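Local coordinates for regulator of chromosome condensation (Saccharomyces cerevisiae, PDB 3OF7), which acts as a guanine nucleotide exchange factor, promoting exchange of GDP for GTP on Gsp1p and controlling RNA metabolism and nuclear transport, and also binds chromatin, at residues H432-V437 with S444-V449. Sequence-based numbering, arbitrary orientation.
Sequences HNIILV and SVSGGV
Asn433 and Val449 start the pairing with a reciprocal pair of backbone hydrogen bonds: Asn433 N gives its hydrogen to Val449 O at 2.7 Å, and Val449 N returns one to Asn433 O. The strands run antiparallel; the N-to-C directions of the two short segments make 137°. Next comes a non-hydrogen-bonded pair, Ile434 with Gly448, and then the register slips by one residue. Ile435 N and Leu436 N both donate hydrogen bonds to Gly447 O, at 2.7 and 3.1 Å and both in its carbonyl plane, while Gly447 N donates to Leu436 O. This is a classic beta bulge, with Ile435, at psi -45°, as the inserted residue. The hairpin belongs to the seventh RCC1 repeat of the beta-propeller, and strand 443-450 pairs along its other edge with strand 30-34, so strands from near the two ends of the chain share one blade and close the ring.

Gly448 has no room for a side chain: a beta carbon would run into Asn433 O. Val449 lays CG2 against Asn433 CB at 4.0 Å. On the face carrying Ile434 and Val437, Val437 CG1, anti to its carbonyl carbon (chi1 -72°), touches Ser446 CB at 4.0 Å, and Ile434 CD1 comes to 4.1 Å from Ser446 OG; beyond them, both hydrophobic side chains reach strand 388-393. His432 lays its ring alongside the Gly448-Val449 backbone, CD2 3.5 Å from Val449 C, with Gly448 C at the ring edge. Its NE2 is hydrogen-bonded to Asp30, and the ring meets Phe32 edge-to-face. With an alanine in its place the Asp30 carboxylate would probably lose this partner, and a gap would be likely to open beside Phe32.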
ATOM      1  N   HIS A 432      -6.484 -18.460  11.672  1.00 17.78           N
ATOM      2  CA  HIS A 432      -6.395 -18.188  10.238  1.00 17.91           C
ATOM      3  C   HIS A 432      -4.957 -18.097   9.789  1.00 17.51           C
ATOM      4  O   HIS A 432      -4.081 -17.645  10.534  1.00 17.72           O
ATOM      5  CB  HIS A 432      -7.108 -16.884   9.870  1.00 18.03           C
ATOM      6  CG  HIS A 432      -8.560 -17.054   9.562  1.00 18.14           C
ATOM      7  ND1 HIS A 432      -9.502 -17.316  10.534  1.00 19.65           N
ATOM      8  CD2 HIS A 432      -9.236 -16.984   8.390  1.00 18.87           C
ATOM      9  CE1 HIS A 432     -10.694 -17.408   9.973  1.00 19.15           C
ATOM     10  NE2 HIS A 432     -10.561 -17.201   8.674  1.00 19.15           N
ATOM     11  N   ASN A 433      -4.744 -18.530   8.550  1.00 17.62           N
ATOM     12  CA  ASN A 433      -3.518 -18.330   7.824  1.00 16.99           C
ATOM     13  C   ASN A 433      -3.707 -17.015   7.053  1.00 16.45           C
ATOM     14  O   ASN A 433      -4.417 -16.980   6.060  1.00 16.10           O
ATOM     15  CB  ASN A 433      -3.339 -19.521   6.869  1.00 17.86           C
ATOM     16  CG  ASN A 433      -1.971 -19.579   6.236  1.00 19.68           C
ATOM     17  OD1 ASN A 433      -1.821 -20.015   5.081  1.00 22.78           O
ATOM     18  ND2 ASN A 433      -0.962 -19.165   6.980  1.00 22.34           N
ATOM     19  N   ILE A 434      -3.106 -15.931   7.540  1.00 15.73           N
ATOM     20  CA  ILE A 434      -3.235 -14.617   6.886  1.00 15.05           C
ATOM     21  C   ILE A 434      -2.363 -14.604   5.629  1.00 15.04           C
ATOM     22  O   ILE A 434      -1.176 -14.941   5.690  1.00 14.64           O
ATOM     23  CB  ILE A 434      -2.855 -13.446   7.840  1.00 15.62           C
ATOM     24  CG1 ILE A 434      -3.793 -13.407   9.065  1.00 14.34           C
ATOM     25  CG2 ILE A 434      -2.860 -12.085   7.098  1.00 14.46           C
ATOM     26  CD1 ILE A 434      -5.294 -13.234   8.723  1.00 15.69           C
ATOM     27  N   ILE A 435      -2.964 -14.225   4.503  1.00 14.98           N
ATOM     28  CA  ILE A 435      -2.300 -14.308   3.194  1.00 15.51           C
ATOM     29  C   ILE A 435      -1.942 -12.914   2.660  1.00 15.10           C
ATOM     30  O   ILE A 435      -0.819 -12.697   2.169  1.00 15.79           O
ATOM     31  CB  ILE A 435      -3.183 -15.075   2.159  1.00 15.58           C
ATOM     32  CG1 ILE A 435      -3.637 -16.444   2.694  1.00 17.17           C
ATOM     33  CG2 ILE A 435      -2.462 -15.244   0.803  1.00 16.91           C
ATOM     34  CD1 ILE A 435      -2.507 -17.389   3.030  1.00 19.07           C
ATOM     35  N   LEU A 436      -2.886 -11.979   2.758  1.00 14.30           N
ATOM     36  CA  LEU A 436      -2.694 -10.624   2.236  1.00 13.96           C
ATOM     37  C   LEU A 436      -3.014  -9.591   3.306  1.00 14.21           C
ATOM     38  O   LEU A 436      -3.899  -9.806   4.128  1.00 13.94           O
ATOM     39  CB  LEU A 436      -3.585 -10.387   1.008  1.00 14.03           C
ATOM     40  CG  LEU A 436      -3.395 -11.266  -0.239  1.00 14.33           C
ATOM     41  CD1 LEU A 436      -4.501 -10.965  -1.266  1.00 16.03           C
ATOM     42  CD2 LEU A 436      -2.020 -11.099  -0.883  1.00 16.17           C
ATOM     43  N   VAL A 437      -2.279  -8.481   3.308  1.00 13.90           N
ATOM     44  CA  VAL A 437      -2.574  -7.362   4.199  1.00 13.86           C
ATOM     45  C   VAL A 437      -2.435  -6.050   3.445  1.00 13.89           C
ATOM     46  O   VAL A 437      -1.660  -5.968   2.497  1.00 13.57           O
ATOM     47  CB  VAL A 437      -1.642  -7.311   5.436  1.00 14.36           C
ATOM     48  CG1 VAL A 437      -1.988  -8.426   6.417  1.00 14.51           C
ATOM     49  CG2 VAL A 437      -0.168  -7.364   5.030  1.00 14.00           C
ATOM     50  N   SER A 444      -7.021  -0.890   8.523  1.00 14.11           N
ATOM     51  CA  SER A 444      -6.288  -1.977   7.879  1.00 13.78           C
ATOM     52  C   SER A 444      -7.251  -3.055   7.374  1.00 13.61           C
ATOM     53  O   SER A 444      -8.396  -3.151   7.832  1.00 13.39           O
ATOM     54  CB  SER A 444      -5.288  -2.595   8.858  1.00 14.06           C
ATOM     55  OG  SER A 444      -4.497  -1.597   9.482  1.00 15.14           O
ATOM     56  N   VAL A 445      -6.785  -3.846   6.411  1.00 13.45           N
ATOM     57  CA  VAL A 445      -7.575  -4.928   5.829  1.00 13.35           C
ATOM     58  C   VAL A 445      -6.660  -6.137   5.691  1.00 13.67           C
ATOM     59  O   VAL A 445      -5.479  -5.989   5.354  1.00 13.47           O
ATOM     60  CB  VAL A 445      -8.133  -4.553   4.429  1.00 13.71           C
ATOM     61  CG1 VAL A 445      -8.952  -5.714   3.830  1.00 13.51           C
ATOM     62  CG2 VAL A 445      -8.977  -3.276   4.489  1.00 14.30           C
ATOM     63  N   SER A 446      -7.197  -7.329   5.961  1.00 13.24           N
ATOM     64  CA  SER A 446      -6.456  -8.561   5.718  1.00 13.22           C
ATOM     65  C   SER A 446      -7.323  -9.607   5.007  1.00 13.10           C
ATOM     66  O   SER A 446      -8.551  -9.506   4.964  1.00 12.80           O
ATOM     67  CB  SER A 446      -5.886  -9.133   7.020  1.00 13.20           C
ATOM     68  OG  SER A 446      -6.937  -9.572   7.858  1.00 14.36           O
ATOM     69  N   GLY A 447      -6.657 -10.600   4.440  1.00 12.97           N
ATOM     70  CA  GLY A 447      -7.328 -11.720   3.817  1.00 13.39           C
ATOM     71  C   GLY A 447      -6.606 -12.971   4.250  1.00 13.71           C
ATOM     72  O   GLY A 447      -5.378 -13.036   4.183  1.00 13.71           O
ATOM     73  N   GLY A 448      -7.367 -13.954   4.723  1.00 14.39           N
ATOM     74  CA  GLY A 448      -6.782 -15.216   5.127  1.00 15.30           C
ATOM     75  C   GLY A 448      -7.706 -16.399   4.933  1.00 15.63           C
ATOM     76  O   GLY A 448      -8.865 -16.247   4.536  1.00 15.08           O
ATOM     77  N   VAL A 449      -7.179 -17.584   5.219  1.00 16.89           N
ATOM     78  CA  VAL A 449      -7.975 -18.815   5.150  1.00 18.33           C
ATOM     79  C   VAL A 449      -7.861 -19.558   6.477  1.00 18.58           C
ATOM     80  O   VAL A 449      -6.810 -19.538   7.117  1.00 18.32           O
ATOM     81  CB  VAL A 449      -7.554 -19.755   3.966  1.00 18.54           C
ATOM     82  CG1 VAL A 449      -7.953 -19.155   2.623  1.00 20.31           C
ATOM     83  CG2 VAL A 449      -6.053 -20.055   3.988  1.00 19.74           C
TER